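Local coordinates for [PSI+] inducibility protein 3 (Saccharomyces cerevisiae, PDB 1YNZ), which promotes de novo formation of the [PSI+] prion of SUP35 when overproduced, an effect that depends on association with the actin cytoskeleton, and is represented here by its SH3 domain, at residues E3-L8 against V27-K32; L8-P13 against L21-K26. One frame throughout, in Å; residues are numbered along the deposited sequence.

Interaction 1 of 2, residues E3-L8 against V27-K32; sequences EYVEAL and VQLLEK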
# COMPACT_ATOMS: atom_id res chain seq x y z
N GLU A 3 9.32 -3.36 -5.86
CA GLU A 3 8.53 -2.49 -6.73
C GLU A 3 7.05 -2.86 -6.72
O GLU A 3 6.21 -2.04 -7.08
CB GLU A 3 9.05 -2.57 -8.17
CG GLU A 3 8.09 -1.99 -9.21
CD GLU A 3 8.57 -2.18 -10.62
OE1 GLU A 3 9.09 -3.28 -10.92
OE2 GLU A 3 8.41 -1.24 -11.44
N TYR A 4 6.74 -4.11 -6.40
CA TYR A 4 5.41 -4.48 -5.92
C TYR A 4 5.50 -5.13 -4.54
O TYR A 4 6.49 -5.74 -4.19
CB TYR A 4 4.68 -5.41 -6.87
CG TYR A 4 4.19 -4.77 -8.15
CD1 TYR A 4 5.09 -4.45 -9.17
CD2 TYR A 4 2.84 -4.53 -8.37
CE1 TYR A 4 4.65 -3.90 -10.36
CE2 TYR A 4 2.40 -3.98 -9.57
CZ TYR A 4 3.32 -3.67 -10.56
OH TYR A 4 2.92 -3.12 -11.76
N VAL A 5 4.45 -4.94 -3.76
CA VAL A 5 4.35 -5.37 -2.37
C VAL A 5 2.95 -5.95 -2.15
O VAL A 5 1.99 -5.54 -2.78
CB VAL A 5 4.63 -4.18 -1.37
CG1 VAL A 5 6.06 -3.70 -1.46
CG2 VAL A 5 3.68 -3.02 -1.60
N GLU A 6 2.84 -6.91 -1.24
CA GLU A 6 1.56 -7.56 -1.00
C GLU A 6 1.02 -7.25 0.41
O GLU A 6 1.70 -7.41 1.40
CB GLU A 6 1.70 -9.06 -1.23
CG GLU A 6 0.39 -9.82 -1.17
CD GLU A 6 0.60 -11.28 -0.87
OE1 GLU A 6 1.52 -11.88 -1.46
OE2 GLU A 6 -0.14 -11.81 -0.03
N ALA A 7 -0.23 -6.81 0.47
CA ALA A 7 -0.88 -6.54 1.73
C ALA A 7 -1.15 -7.83 2.49
O ALA A 7 -1.67 -8.80 1.95
CB ALA A 7 -2.20 -5.77 1.50
N LEU A 8 -0.77 -7.83 3.75
CA LEU A 8 -1.01 -8.93 4.66
C LEU A 8 -2.19 -8.64 5.55
O LEU A 8 -2.82 -9.56 6.07
CB LEU A 8 0.21 -9.14 5.55
CG LEU A 8 1.39 -9.87 4.94
CD1 LEU A 8 2.63 -9.63 5.79
CD2 LEU A 8 1.06 -11.35 4.83
N VAL A 27 0.31 -4.21 -4.67
CA VAL A 27 0.32 -2.78 -4.81
C VAL A 27 1.62 -2.40 -5.49
O VAL A 27 2.70 -2.72 -5.00
CB VAL A 27 0.24 -2.10 -3.41
CG1 VAL A 27 0.19 -0.60 -3.53
CG2 VAL A 27 -0.97 -2.60 -2.65
N GLN A 28 1.53 -1.74 -6.64
CA GLN A 28 2.69 -1.11 -7.24
C GLN A 28 3.22 -0.06 -6.26
O GLN A 28 2.48 0.80 -5.83
CB GLN A 28 2.34 -0.46 -8.56
CG GLN A 28 3.54 0.10 -9.31
CD GLN A 28 3.19 0.53 -10.72
OE1 GLN A 28 2.18 1.16 -10.95
NE2 GLN A 28 4.03 0.17 -11.67
N LEU A 29 4.50 -0.16 -5.92
CA LEU A 29 5.13 0.76 -4.98
C LEU A 29 5.77 1.96 -5.72
O LEU A 29 6.78 1.80 -6.40
CB LEU A 29 6.16 0.02 -4.12
CG LEU A 29 6.96 0.89 -3.14
CD1 LEU A 29 6.05 1.56 -2.12
CD2 LEU A 29 8.03 0.05 -2.46
N LEU A 30 5.14 3.13 -5.58
CA LEU A 30 5.55 4.37 -6.26
C LEU A 30 6.65 5.16 -5.49
O LEU A 30 7.55 5.74 -6.09
CB LEU A 30 4.31 5.26 -6.54
CG LEU A 30 3.16 4.60 -7.34
CD1 LEU A 30 1.94 5.51 -7.43
CD2 LEU A 30 3.57 4.16 -8.75
N GLU A 31 6.54 5.20 -4.18
CA GLU A 31 7.67 5.60 -3.36
C GLU A 31 7.50 5.28 -1.88
O GLU A 31 6.41 5.33 -1.33
CB GLU A 31 8.03 7.08 -3.54
CG GLU A 31 7.10 8.09 -2.90
CD GLU A 31 7.47 9.50 -3.30
OE1 GLU A 31 6.80 10.03 -4.20
OE2 GLU A 31 8.44 10.06 -2.75
N LYS A 32 8.62 4.93 -1.28
CA LYS A 32 8.72 4.79 0.14
C LYS A 32 8.93 6.21 0.61
O LYS A 32 10.00 6.76 0.45
CB LYS A 32 9.89 3.86 0.49
CG LYS A 32 9.70 2.43 -0.04
CD LYS A 32 10.99 1.61 0.01
CE LYS A 32 11.72 1.58 -1.34
NZ LYS A 32 13.23 1.54 -1.22
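The antiparallel pairing of strands 4-7 and 26-32 in the SH3 beta-barrel brings Tyr4 beside Gln28 and Val5 beside Val27. Val5 and Val27 form the hydrogen-bonded pair: Val5 N donates to Val27 O at 3.1 Å, and Val27 N returns a straighter bond to Val5 O at 2.9 Å. One step back, Leu29 N reaches Glu3 O at 2.8 Å, nearly straight. Between these bonds lies the non-hydrogen-bonded pair Tyr4-Gln28, where Tyr4 CA also makes a CA-H...O contact with Val27 O. The Tyr4 ring lies over the Gln28 backbone: Gln28 CA sits 3.9 Å from the ring centroid in a CH-pi contact over one face, offset toward the rim. With CG anti to its backbone N (chi1 -175°) and the chain extended beyond, Gln28 runs outward past the phenol end of Tyr4, CB lying 3.7 Å from Tyr4 CE2. Its amide plane is 28° from the ring plane, and NE2 comes near Tyr4 OH without a hydrogen bond. On the other face of the sheet the two valines are buried; Val5 CG2 packs on Val27 CB at 4.0 Å, and Val5 CG1 lies more loosely against Leu29 CD2. Strand 54-56 flanks strand 4-7, and the Tyr4 ring stacks with Phe58, opposite which Glu3 and Tyr4 form a classic beta bulge. On the far side of strand 26-32, Gln28 and Leu29 touch strand 37-42, while Val27 packs on Phe49 of strand 45-50.

Interaction 2 of 2, residues L8-P13 against L21-K26; sequences LYQFDP and LKPGDK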
# COMPACT_ATOMS: atom_id res chain seq x y z
N LEU A 8 -0.77 -7.83 3.75
CA LEU A 8 -1.01 -8.93 4.66
C LEU A 8 -2.19 -8.64 5.55
O LEU A 8 -2.82 -9.56 6.07
CB LEU A 8 0.21 -9.14 5.55
CG LEU A 8 1.39 -9.87 4.94
CD1 LEU A 8 2.63 -9.63 5.79
CD2 LEU A 8 1.06 -11.35 4.83
N TYR A 9 -2.45 -7.36 5.78
CA TYR A 9 -3.49 -6.90 6.70
C TYR A 9 -4.43 -5.92 5.99
O TYR A 9 -4.06 -5.25 5.01
CB TYR A 9 -2.84 -6.25 7.95
CG TYR A 9 -1.72 -7.06 8.57
CD1 TYR A 9 -1.98 -8.02 9.55
CD2 TYR A 9 -0.40 -6.89 8.17
CE1 TYR A 9 -0.95 -8.78 10.12
CE2 TYR A 9 0.64 -7.65 8.73
CZ TYR A 9 0.36 -8.60 9.71
OH TYR A 9 1.38 -9.35 10.26
N GLN A 10 -5.67 -5.86 6.48
CA GLN A 10 -6.65 -4.87 6.03
C GLN A 10 -6.41 -3.44 6.58
O GLN A 10 -6.52 -3.17 7.79
CB GLN A 10 -8.09 -5.33 6.35
CG GLN A 10 -9.14 -4.37 5.77
CD GLN A 10 -10.51 -5.00 5.52
OE1 GLN A 10 -10.62 -6.14 5.10
NE2 GLN A 10 -11.55 -4.22 5.73
N PHE A 11 -6.07 -2.52 5.67
CA PHE A 11 -6.02 -1.10 5.97
C PHE A 11 -7.30 -0.43 5.46
O PHE A 11 -7.53 -0.35 4.26
CB PHE A 11 -4.79 -0.46 5.32
CG PHE A 11 -4.73 1.03 5.47
CD1 PHE A 11 -4.86 1.63 6.71
CD2 PHE A 11 -4.55 1.84 4.37
CE1 PHE A 11 -4.80 3.01 6.84
CE2 PHE A 11 -4.49 3.21 4.50
CZ PHE A 11 -4.62 3.80 5.74
N ASP A 12 -8.11 0.04 6.39
CA ASP A 12 -9.32 0.76 6.08
C ASP A 12 -8.98 2.26 5.98
O ASP A 12 -8.51 2.86 6.95
CB ASP A 12 -10.38 0.50 7.16
CG ASP A 12 -10.81 -0.96 7.24
OD1 ASP A 12 -11.22 -1.54 6.22
OD2 ASP A 12 -10.79 -1.61 8.28
N PRO A 13 -9.18 2.86 4.82
CA PRO A 13 -8.81 4.26 4.62
C PRO A 13 -9.78 5.21 5.34
O PRO A 13 -10.99 5.07 5.20
CB PRO A 13 -8.83 4.44 3.10
CG PRO A 13 -9.74 3.37 2.59
CD PRO A 13 -9.80 2.27 3.61
N LEU A 21 -6.59 -1.25 1.68
CA LEU A 21 -5.95 -2.53 1.34
C LEU A 21 -6.67 -3.72 1.95
O LEU A 21 -6.99 -3.71 3.12
CB LEU A 21 -4.50 -2.56 1.81
CG LEU A 21 -3.50 -1.53 1.29
CD1 LEU A 21 -2.18 -1.68 2.06
CD2 LEU A 21 -3.26 -1.67 -0.22
N LYS A 22 -6.90 -4.74 1.13
CA LYS A 22 -7.33 -6.05 1.59
C LYS A 22 -6.13 -6.97 1.53
O LYS A 22 -5.27 -6.82 0.65
CB LYS A 22 -8.45 -6.59 0.71
CG LYS A 22 -9.56 -5.62 0.47
CD LYS A 22 -10.40 -5.38 1.71
CE LYS A 22 -11.84 -5.92 1.58
NZ LYS A 22 -12.05 -7.32 2.11
N PRO A 23 -6.05 -7.93 2.44
CA PRO A 23 -4.99 -8.94 2.39
C PRO A 23 -4.95 -9.71 1.05
O PRO A 23 -5.96 -10.27 0.58
CB PRO A 23 -5.34 -9.87 3.57
CG PRO A 23 -6.19 -9.07 4.44
CD PRO A 23 -6.96 -8.12 3.59
N GLY A 24 -3.78 -9.71 0.42
CA GLY A 24 -3.61 -10.33 -0.89
C GLY A 24 -3.53 -9.36 -2.05
O GLY A 24 -3.25 -9.79 -3.17
N ASP A 25 -3.78 -8.08 -1.80
CA ASP A 25 -3.64 -7.00 -2.78
C ASP A 25 -2.18 -6.76 -3.10
O ASP A 25 -1.39 -6.47 -2.21
CB ASP A 25 -4.21 -5.66 -2.25
CG ASP A 25 -5.74 -5.55 -2.31
OD1 ASP A 25 -6.42 -6.45 -2.84
OD2 ASP A 25 -6.34 -4.55 -1.87
N LYS A 26 -1.83 -6.86 -4.38
CA LYS A 26 -0.52 -6.46 -4.86
C LYS A 26 -0.58 -5.00 -5.26
O LYS A 26 -1.39 -4.60 -6.09
CB LYS A 26 -0.07 -7.31 -6.07
CG LYS A 26 0.61 -8.62 -5.71
CD LYS A 26 -0.37 -9.69 -5.30
CE LYS A 26 -1.01 -10.32 -6.52
NZ LYS A 26 -2.34 -10.86 -6.17
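In Gln10 the first torsion (chi1 -175°) swings CG away from N and beside the carbonyl carbon, and the outer chain is stretched out, whereas the Lys22 chain is kinked along its length; it runs alongside the glutamine, with Lys22 CD 3.5 Å from Gln10 OE1. They sit on the two arms of the SH3 RT loop, between the first two strands. A single antiparallel bridge joins the arms at Phe11 and Leu21. Leu21 N donates to Phe11 O at 2.9 Å, while Phe11 N returns a bond to Leu21 O that is more bent, 134° at the hydrogen. Leu21 O also receives a CA-H...O contact from Gln10 CA at 3.2 Å. The CB atoms of the buried residues Phe11 and Leu21 meet at 4.1 Å, and both side chains reach Tyr53 and Phe49. Tyr9 and Phe11, with Tyr53, probably line the groove for proline-rich peptides, as in other SH3 domains. Pro23 packs along the first arm, its CB 3.6 Å from Leu8 O. Pro23 and Gly24 are the central residues of the type II diverging turn of the SH3 fold, closed by Asp25 N to Lys22 O, with Gly24 at a positive phi, 104°. Asp25 OD2 accepts from Lys22 N, which approaches it well out of the plane of the carboxylate. Gln10 NE2 in turn donates at 2.7 Å to the syn lone pair of Asp12 OD1.

How the interactions relate
From the N terminus, residues 3-8 run through the first strand and, at Leu8, pass directly into the RT loop, so the two interactions share that residue. Interaction 2 closes the shorter loop, bringing 21-26 back beside 8-13; the chain then continues into 27-32, where interaction 1 closes the longer one. Interaction 2 is thus nested inside interaction 1. The two also touch: Ala7 O lies 2.8 Å from Gly24 N and Ala7 N 2.9 Å from Asp25 O, both probable hydrogen bonds, while Val27 CG2 packs on Leu21 CD2. Together they tie the base of the RT loop to the paired strands and to the barrel interior.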